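Local coordinates for protein lipolytic enzyme, G-D-S-L family (Bacteroides thetaiotaomicron, PDB 7BR2) that is a gut microbial serine esterase of the SGNH (GDSL) hydrolase family that metabolizes the drug diltiazem, at residues Tyr314-Leu317 and Glu322-Thr325. Numbering follows the deposited sequence.
Sequences YKLL and EIGT
Leu316 makes both backbone hydrogen bonds between segments 314-317 and 322-325, and it uses both of its backbone polar groups. Its N gives a hydrogen to Gly324 O at 2.9 Å, and its O takes one from Ile323 N at 2.8 Å, the straighter of the two bonds at 169°. Gly324 O has a second, weaker donor in the Lys315 CA-H, with CA at 3.5 Å from the oxygen. Tyr314 O likewise receives the CA-H of Thr325, and Tyr314 is also joined to Trp326 by a backbone hydrogen bond. The strands form an antiparallel beta hairpin, and strand 321-327 is an edge strand of a five-stranded antiparallel sheet within the chain; on the far side of strand 313-318, backbone bonds tie Lys315 to Arg448 and Leu317 to Val446 of strand 443-449. A beta bulge interrupts the pairing: Ile323 is the extra residue, shifting the register by one between Leu316 and Leu317. Ile323 CB meets Leu316 CD2 at 3.9 Å, the two side chains meeting at a slant. Lys315, Leu317, Glu322 and Thr325 occupy the other face. There, Lys315 starts with CG anti to N (chi1 -171°), crosses the Glu322 chain at about a right angle, and brings its CD up to the carboxylate carbon, CD of Glu322, at a doubtfully short 3.2 Å. Lys315 NZ stops 4.2 Å from Glu322 OE1, too far for a salt bridge, although the opposite charges probably still attract. A methionine in place of Lys315 would probably leave the Glu322 carboxylate without this nearby positive charge.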
# COMPACT_ATOMS: atom_id res chain seq x y z
N TYR A 314 21.69 -8.96 29.24
CA TYR A 314 22.02 -7.60 28.91
C TYR A 314 20.75 -6.80 28.66
O TYR A 314 19.70 -7.34 28.28
CB TYR A 314 22.96 -7.53 27.67
CG TYR A 314 24.35 -8.12 27.88
CD1 TYR A 314 24.55 -9.50 27.90
CD2 TYR A 314 25.47 -7.31 28.06
CE1 TYR A 314 25.82 -10.05 28.09
CE2 TYR A 314 26.75 -7.86 28.25
CZ TYR A 314 26.90 -9.23 28.27
OH TYR A 314 28.15 -9.78 28.46
N LYS A 315 20.87 -5.50 28.91
CA LYS A 315 19.85 -4.52 28.62
C LYS A 315 20.29 -3.74 27.40
O LYS A 315 21.43 -3.24 27.35
CB LYS A 315 19.61 -3.59 29.80
CG LYS A 315 18.40 -2.72 29.59
CD LYS A 315 18.15 -1.84 30.80
CE LYS A 315 19.30 -1.81 31.78
NZ LYS A 315 18.80 -1.50 33.15
N LEU A 316 19.43 -3.70 26.39
CA LEU A 316 19.68 -2.98 25.16
C LEU A 316 19.18 -1.56 25.31
O LEU A 316 18.00 -1.35 25.63
CB LEU A 316 19.00 -3.65 23.97
CG LEU A 316 19.00 -2.79 22.71
CD1 LEU A 316 20.41 -2.49 22.23
CD2 LEU A 316 18.18 -3.45 21.62
N LEU A 317 20.06 -0.59 25.09
CA LEU A 317 19.71 0.82 25.02
C LEU A 317 20.18 1.37 23.68
O LEU A 317 21.25 1.00 23.19
CB LEU A 317 20.33 1.62 26.16
CG LEU A 317 19.97 1.27 27.61
CD1 LEU A 317 21.00 0.33 28.18
CD2 LEU A 317 19.88 2.52 28.45
N GLU A 322 15.95 2.71 26.98
CA GLU A 322 15.86 1.28 27.22
C GLU A 322 14.88 0.65 26.24
O GLU A 322 13.74 1.09 26.11
CB GLU A 322 15.43 1.03 28.66
CG GLU A 322 15.18 -0.42 28.99
CD GLU A 322 15.14 -0.70 30.49
OE1 GLU A 322 15.41 0.23 31.29
OE2 GLU A 322 14.84 -1.85 30.86
N ILE A 323 15.34 -0.38 25.55
CA ILE A 323 14.52 -1.10 24.59
C ILE A 323 13.95 -2.38 25.19
O ILE A 323 12.77 -2.68 25.00
CB ILE A 323 15.37 -1.42 23.34
CG1 ILE A 323 16.11 -0.17 22.85
CG2 ILE A 323 14.52 -2.08 22.27
CD1 ILE A 323 15.18 0.98 22.43
N GLY A 324 14.77 -3.11 25.93
CA GLY A 324 14.36 -4.36 26.55
C GLY A 324 15.57 -5.09 27.09
O GLY A 324 16.71 -4.59 27.07
N THR A 325 15.31 -6.30 27.57
CA THR A 325 16.36 -7.14 28.13
C THR A 325 16.36 -8.48 27.43
O THR A 325 15.30 -9.08 27.20
CB THR A 325 16.18 -7.31 29.64
OG1 THR A 325 16.29 -6.02 30.27
CG2 THR A 325 17.26 -8.21 30.22